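Long-range contact in glycoside transferase (Listeria monocytogenes, PDB 6R2M), which probably acts as an extracellular glycoside hydrolase on exopolysaccharide: residues D231-Y245 / E258-F272. Residues are numbered along the deposited sequence; the frame is centred on the assembly and turned at random.
Sequences DNFLQTELASKGKVY and ENESTAVYAFLTQYF
Tyr271 OH donates to Asp231 OD1 at 2.6 Å, reaching the anti side of the carboxylate from 32° out of its plane; Gln277 gives the same oxygen a second donor. CG of Tyr271 lies anti to the backbone N (chi1 166°), which brings the phenol oxygen to the start of the 231-241 segment. Beyond the C-terminal end of helix 228-241, Tyr265 OH accepts from Val244 N at 3.1 Å and donates to the anti lone pair of Glu260 OE2 at 2.5 Å. Lys290 forms a salt bridge with this OE2, while Glu260 OE1 has a long one, 3.5 Å, to Lys243 NZ, whose extended chain crosses the Glu260 side chain at about a right angle. One water joins Lys243 NZ, Glu260 OE1 and Glu258 O; another links Lys243 NZ with Tyr245 OH and Glu258 OE1. The contact joins successive helices 228-241 and 262-274, separated by the short strand 247-249, their segments inclined at 115°, in a mainly helical domain consistent with the (alpha/alpha)6 barrel of glycoside hydrolase family 8, to which the protein probably belongs. Between them, Leu234 CD1 and Leu268 CD2 meet at 3.7 Å. Leu268 CD1 packs against Val244 CB, also at 3.7 Å. Leu238 CD1 approaches Phe272 CE2 obliquely, at 3.5 Å.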
loop_
_atom_site.group_PDB
_atom_site.type_symbol
_atom_site.label_atom_id
_atom_site.label_comp_id
_atom_site.label_asym_id
_atom_site.label_seq_id
_atom_site.Cartn_x
_atom_site.Cartn_y
_atom_site.Cartn_z
ATOM N N ASP A 231 -17.159 -8.783 -4.773
ATOM C CA ASP A 231 -16.782 -9.066 -6.150
ATOM C C ASP A 231 -17.942 -8.780 -7.086
ATOM O O ASP A 231 -17.754 -8.162 -8.139
ATOM C CB ASP A 231 -16.316 -10.512 -6.289
ATOM C CG ASP A 231 -15.673 -10.794 -7.637
ATOM O OD1 ASP A 231 -14.634 -10.183 -7.942
ATOM O OD2 ASP A 231 -16.214 -11.622 -8.398
ATOM N N ASN A 232 -19.163 -9.157 -6.684
ATOM C CA ASN A 232 -20.325 -8.892 -7.519
ATOM C C ASN A 232 -20.574 -7.396 -7.667
ATOM O O ASN A 232 -20.920 -6.923 -8.758
ATOM C CB ASN A 232 -21.564 -9.568 -6.946
ATOM C CG ASN A 232 -22.829 -9.131 -7.652
ATOM O OD1 ASN A 232 -23.612 -8.344 -7.115
ATOM N ND2 ASN A 232 -23.025 -9.621 -8.873
ATOM N N PHE A 233 -20.402 -6.628 -6.591
ATOM C CA PHE A 233 -20.550 -5.185 -6.708
ATOM C C PHE A 233 -19.596 -4.635 -7.766
ATOM O O PHE A 233 -19.987 -3.832 -8.614
ATOM C CB PHE A 233 -20.293 -4.513 -5.358
ATOM C CG PHE A 233 -20.385 -3.021 -5.418
ATOM C CD1 PHE A 233 -21.610 -2.401 -5.457
ATOM C CD2 PHE A 233 -19.235 -2.244 -5.444
ATOM C CE1 PHE A 233 -21.703 -1.015 -5.525
ATOM C CE2 PHE A 233 -19.320 -0.853 -5.504
ATOM C CZ PHE A 233 -20.556 -0.248 -5.544
ATOM N N LEU A 234 -18.335 -5.054 -7.724
ATOM C CA LEU A 234 -17.369 -4.569 -8.706
ATOM C C LEU A 234 -17.800 -4.926 -10.116
ATOM O O LEU A 234 -17.755 -4.087 -11.024
ATOM C CB LEU A 234 -15.976 -5.138 -8.408
ATOM C CG LEU A 234 -15.291 -4.720 -7.106
ATOM C CD1 LEU A 234 -13.941 -5.409 -6.990
ATOM C CD2 LEU A 234 -15.128 -3.209 -7.003
ATOM N N GLN A 235 -18.226 -6.177 -10.319
ATOM C CA GLN A 235 -18.616 -6.620 -11.653
ATOM C C GLN A 235 -19.813 -5.836 -12.169
ATOM O O GLN A 235 -19.845 -5.438 -13.343
ATOM C CB GLN A 235 -18.905 -8.122 -11.643
ATOM C CG GLN A 235 -17.639 -8.975 -11.568
ATOM C CD GLN A 235 -17.937 -10.443 -11.341
ATOM O OE1 GLN A 235 -19.096 -10.837 -11.207
ATOM N NE2 GLN A 235 -16.888 -11.262 -11.293
ATOM N N THR A 236 -20.809 -5.592 -11.311
ATOM C CA THR A 236 -22.016 -4.919 -11.785
ATOM C C THR A 236 -21.782 -3.428 -12.018
ATOM O O THR A 236 -22.393 -2.842 -12.920
ATOM C CB THR A 236 -23.177 -5.141 -10.812
ATOM O OG1 THR A 236 -22.875 -4.553 -9.535
ATOM C CG2 THR A 236 -23.454 -6.629 -10.636
ATOM N N GLU A 237 -20.896 -2.799 -11.241
ATOM C CA GLU A 237 -20.517 -1.416 -11.524
ATOM C C GLU A 237 -19.823 -1.313 -12.878
ATOM O O GLU A 237 -20.170 -0.461 -13.706
ATOM C CB GLU A 237 -19.606 -0.872 -10.417
ATOM C CG GLU A 237 -20.325 -0.463 -9.148
ATOM C CD GLU A 237 -21.316 0.666 -9.384
ATOM O OE1 GLU A 237 -20.910 1.856 -9.408
ATOM O OE2 GLU A 237 -22.511 0.349 -9.558
ATOM N N LEU A 238 -18.845 -2.189 -13.131
ATOM C CA LEU A 238 -18.141 -2.141 -14.413
ATOM C C LEU A 238 -19.087 -2.413 -15.577
ATOM O O LEU A 238 -19.032 -1.732 -16.611
ATOM C CB LEU A 238 -16.998 -3.148 -14.410
ATOM C CG LEU A 238 -15.700 -2.651 -13.786
ATOM C CD1 LEU A 238 -14.681 -3.781 -13.807
ATOM C CD2 LEU A 238 -15.167 -1.413 -14.515
ATOM N N ALA A 239 -19.970 -3.400 -15.426
ATOM C CA ALA A 239 -20.884 -3.746 -16.511
ATOM C C ALA A 239 -21.893 -2.637 -16.775
ATOM O O ALA A 239 -22.240 -2.372 -17.935
ATOM C CB ALA A 239 -21.608 -5.051 -16.184
ATOM N N SER A 240 -22.386 -1.982 -15.727
ATOM C CA SER A 240 -23.453 -1.008 -15.925
ATOM C C SER A 240 -22.933 0.392 -16.205
ATOM O O SER A 240 -23.572 1.142 -16.952
ATOM C CB SER A 240 -24.390 -0.975 -14.710
ATOM O OG SER A 240 -23.718 -0.536 -13.538
ATOM N N LYS A 241 -21.776 0.755 -15.651
ATOM C CA LYS A 241 -21.257 2.106 -15.766
ATOM C C LYS A 241 -19.936 2.194 -16.509
ATOM O O LYS A 241 -19.557 3.296 -16.923
ATOM C CB LYS A 241 -21.086 2.732 -14.374
ATOM C CG LYS A 241 -22.398 2.799 -13.588
ATOM C CD LYS A 241 -22.172 3.032 -12.112
ATOM C CE LYS A 241 -23.471 2.851 -11.327
ATOM N NZ LYS A 241 -23.354 3.362 -9.929
ATOM N N GLY A 242 -19.237 1.081 -16.700
ATOM C CA GLY A 242 -17.913 1.151 -17.281
ATOM C C GLY A 242 -16.900 1.844 -16.405
ATOM O O GLY A 242 -15.858 2.284 -16.899
ATOM N N LYS A 243 -17.182 1.960 -15.111
ATOM C CA LYS A 243 -16.323 2.645 -14.155
ATOM C C LYS A 243 -16.533 2.013 -12.791
ATOM O O LYS A 243 -17.542 1.347 -12.542
ATOM C CB LYS A 243 -16.632 4.142 -14.040
ATOM C CG LYS A 243 -16.507 4.955 -15.313
ATOM C CD LYS A 243 -16.928 6.395 -15.031
ATOM C CE LYS A 243 -16.765 7.272 -16.251
ATOM N NZ LYS A 243 -17.089 8.685 -15.918
ATOM N N VAL A 244 -15.589 2.272 -11.891
ATOM C CA VAL A 244 -15.792 2.084 -10.461
ATOM C C VAL A 244 -15.418 3.398 -9.792
ATOM O O VAL A 244 -14.345 3.950 -10.055
ATOM C CB VAL A 244 -14.966 0.910 -9.901
ATOM C CG1 VAL A 244 -15.127 0.816 -8.377
ATOM C CG2 VAL A 244 -15.378 -0.420 -10.555
ATOM N N TYR A 245 -16.316 3.932 -8.979
ATOM C CA TYR A 245 -16.102 5.267 -8.452
ATOM C C TYR A 245 -15.244 5.235 -7.192
ATOM O O TYR A 245 -15.056 4.190 -6.562
ATOM C CB TYR A 245 -17.450 5.936 -8.196
ATOM C CG TYR A 245 -18.163 6.206 -9.500
ATOM C CD1 TYR A 245 -17.759 7.246 -10.315
ATOM C CD2 TYR A 245 -19.206 5.397 -9.927
ATOM C CE1 TYR A 245 -18.403 7.496 -11.524
ATOM C CE2 TYR A 245 -19.858 5.644 -11.128
ATOM C CZ TYR A 245 -19.447 6.690 -11.916
ATOM O OH TYR A 245 -20.088 6.931 -13.115
ATOM N N GLU A 258 -19.206 11.535 -8.907
ATOM C CA GLU A 258 -18.692 10.738 -10.014
ATOM C C GLU A 258 -17.170 10.761 -10.092
ATOM O O GLU A 258 -16.603 10.283 -11.083
ATOM C CB GLU A 258 -19.335 11.185 -11.331
ATOM C CG GLU A 258 -20.838 10.907 -11.299
ATOM C CD GLU A 258 -21.493 10.849 -12.669
ATOM O OE1 GLU A 258 -20.781 10.916 -13.688
ATOM O OE2 GLU A 258 -22.740 10.730 -12.721
ATOM N N ASN A 259 -16.493 11.228 -9.041
ATOM C CA ASN A 259 -15.035 11.201 -9.046
ATOM C C ASN A 259 -14.506 9.770 -9.117
ATOM O O ASN A 259 -15.007 8.861 -8.444
ATOM C CB ASN A 259 -14.483 11.890 -7.792
ATOM C CG ASN A 259 -14.636 13.394 -7.843
ATOM O OD1 ASN A 259 -15.270 13.934 -8.752
ATOM N ND2 ASN A 259 -14.077 14.078 -6.849
ATOM N N GLU A 260 -13.498 9.572 -9.946
ATOM C CA GLU A 260 -12.783 8.305 -10.009
ATOM C C GLU A 260 -11.443 8.444 -9.296
ATOM O O GLU A 260 -10.969 9.551 -9.035
ATOM C CB GLU A 260 -12.583 7.874 -11.462
ATOM C CG GLU A 260 -13.868 7.406 -12.142
ATOM C CD GLU A 260 -13.755 7.398 -13.669
ATOM O OE1 GLU A 260 -13.950 8.470 -14.276
ATOM O OE2 GLU A 260 -13.443 6.332 -14.257
ATOM N N SER A 261 -10.839 7.302 -8.966
ATOM C CA SER A 261 -9.579 7.266 -8.231
ATOM C C SER A 261 -8.546 6.476 -9.014
ATOM O O SER A 261 -8.800 5.333 -9.404
ATOM C CB SER A 261 -9.752 6.636 -6.853
ATOM O OG SER A 261 -8.498 6.142 -6.365
ATOM N N THR A 262 -7.382 7.092 -9.244
ATOM C CA THR A 262 -6.287 6.377 -9.893
ATOM C C THR A 262 -5.895 5.135 -9.100
ATOM O O THR A 262 -5.753 4.043 -9.665
ATOM C CB THR A 262 -5.101 7.317 -10.066
ATOM O OG1 THR A 262 -5.475 8.379 -10.947
ATOM C CG2 THR A 262 -3.920 6.578 -10.665
ATOM N N ALA A 263 -5.720 5.282 -7.780
ATOM C CA ALA A 263 -5.313 4.135 -6.972
ATOM C C ALA A 263 -6.345 3.013 -7.025
ATOM O O ALA A 263 -5.978 1.833 -7.068
ATOM C CB ALA A 263 -5.049 4.566 -5.529
ATOM N N VAL A 264 -7.636 3.360 -7.053
ATOM C CA VAL A 264 -8.684 2.345 -7.149
ATOM C C VAL A 264 -8.535 1.534 -8.424
ATOM O O VAL A 264 -8.648 0.306 -8.410
ATOM C CB VAL A 264 -10.072 2.994 -7.051
ATOM C CG1 VAL A 264 -11.138 1.988 -7.495
ATOM C CG2 VAL A 264 -10.316 3.413 -5.617
ATOM N N TYR A 265 -8.252 2.195 -9.548
ATOM C CA TYR A 265 -8.074 1.414 -10.772
ATOM C C TYR A 265 -6.779 0.611 -10.757
ATOM O O TYR A 265 -6.739 -0.496 -11.316
ATOM C CB TYR A 265 -8.122 2.327 -11.992
ATOM C CG TYR A 265 -9.530 2.791 -12.304
ATOM C CD1 TYR A 265 -10.590 1.889 -12.291
ATOM C CD2 TYR A 265 -9.794 4.119 -12.626
ATOM C CE1 TYR A 265 -11.892 2.302 -12.569
ATOM C CE2 TYR A 265 -11.099 4.545 -12.924
ATOM C CZ TYR A 265 -12.137 3.621 -12.891
ATOM O OH TYR A 265 -13.421 4.033 -13.185
ATOM N N ALA A 266 -5.716 1.128 -10.130
ATOM C CA ALA A 266 -4.501 0.326 -10.010
ATOM C C ALA A 266 -4.762 -0.932 -9.190
ATOM O O ALA A 266 -4.379 -2.044 -9.590
ATOM C CB ALA A 266 -3.378 1.154 -9.383
ATOM N N PHE A 267 -5.473 -0.791 -8.070
ATOM C CA PHE A 267 -5.733 -1.955 -7.228
ATOM C C PHE A 267 -6.768 -2.885 -7.850
ATOM O O PHE A 267 -6.659 -4.098 -7.675
ATOM C CB PHE A 267 -6.173 -1.512 -5.840
ATOM C CG PHE A 267 -5.112 -0.764 -5.090
ATOM C CD1 PHE A 267 -3.777 -0.907 -5.419
ATOM C CD2 PHE A 267 -5.458 0.102 -4.072
ATOM C CE1 PHE A 267 -2.800 -0.201 -4.735
ATOM C CE2 PHE A 267 -4.501 0.803 -3.376
ATOM C CZ PHE A 267 -3.153 0.655 -3.711
ATOM N N LEU A 268 -7.756 -2.350 -8.582
ATOM C CA LEU A 268 -8.674 -3.216 -9.327
ATOM C C LEU A 268 -7.934 -4.054 -10.359
ATOM O O LEU A 268 -8.232 -5.242 -10.535
ATOM C CB LEU A 268 -9.741 -2.383 -10.027
ATOM C CG LEU A 268 -10.932 -1.975 -9.191
ATOM C CD1 LEU A 268 -11.673 -0.881 -9.923
ATOM C CD2 LEU A 268 -11.828 -3.197 -8.991
ATOM N N THR A 269 -7.002 -3.440 -11.086
ATOM C CA THR A 269 -6.234 -4.168 -12.080
ATOM C C THR A 269 -5.456 -5.306 -11.431
ATOM O O THR A 269 -5.491 -6.446 -11.911
ATOM C CB THR A 269 -5.324 -3.188 -12.814
ATOM O OG1 THR A 269 -6.159 -2.230 -13.483
ATOM C CG2 THR A 269 -4.447 -3.906 -13.826
ATOM N N GLN A 270 -4.797 -5.023 -10.296
ATOM C CA GLN A 270 -4.094 -6.062 -9.544
ATOM C C GLN A 270 -5.047 -7.152 -9.067
ATOM O O GLN A 270 -4.733 -8.345 -9.150
ATOM C CB GLN A 270 -3.377 -5.456 -8.337
ATOM C CG GLN A 270 -2.326 -4.437 -8.701
ATOM C CD GLN A 270 -1.773 -3.713 -7.480
ATOM O OE1 GLN A 270 -1.732 -4.262 -6.382
ATOM N NE2 GLN A 270 -1.357 -2.468 -7.671
ATOM N N TYR A 271 -6.216 -6.753 -8.569
ATOM C CA TYR A 271 -7.180 -7.703 -8.023
ATOM C C TYR A 271 -7.740 -8.612 -9.113
ATOM O O TYR A 271 -7.830 -9.839 -8.939
ATOM C CB TYR A 271 -8.299 -6.917 -7.334
ATOM C CG TYR A 271 -9.555 -7.698 -6.987
ATOM C CD1 TYR A 271 -9.660 -8.359 -5.769
ATOM C CD2 TYR A 271 -10.642 -7.736 -7.861
ATOM C CE1 TYR A 271 -10.811 -9.035 -5.424
ATOM C CE2 TYR A 271 -11.796 -8.423 -7.533
ATOM C CZ TYR A 271 -11.870 -9.071 -6.319
ATOM O OH TYR A 271 -13.021 -9.752 -6.005
ATOM N N PHE A 272 -8.120 -8.032 -10.253
ATOM C CA PHE A 272 -8.674 -8.856 -11.318
ATOM C C PHE A 272 -7.620 -9.797 -11.880
ATOM O O PHE A 272 -7.922 -10.947 -12.195
ATOM C CB PHE A 272 -9.264 -7.957 -12.412
ATOM C CG PHE A 272 -10.598 -7.376 -12.054
ATOM C CD1 PHE A 272 -11.545 -8.143 -11.388
ATOM C CD2 PHE A 272 -10.912 -6.058 -12.380
ATOM C CE1 PHE A 272 -12.792 -7.604 -11.075
ATOM C CE2 PHE A 272 -12.152 -5.529 -12.070
ATOM C CZ PHE A 272 -13.089 -6.299 -11.408
HETATM O O HOH W 1 -16.186 10.094 -13.701
HETATM O O HOH W 2 -19.210 9.145 -14.561
HETATM O O HOH W 3 -11.901 4.707 -9.510
HETATM O O HOH W 4 -23.202 7.332 -12.610
#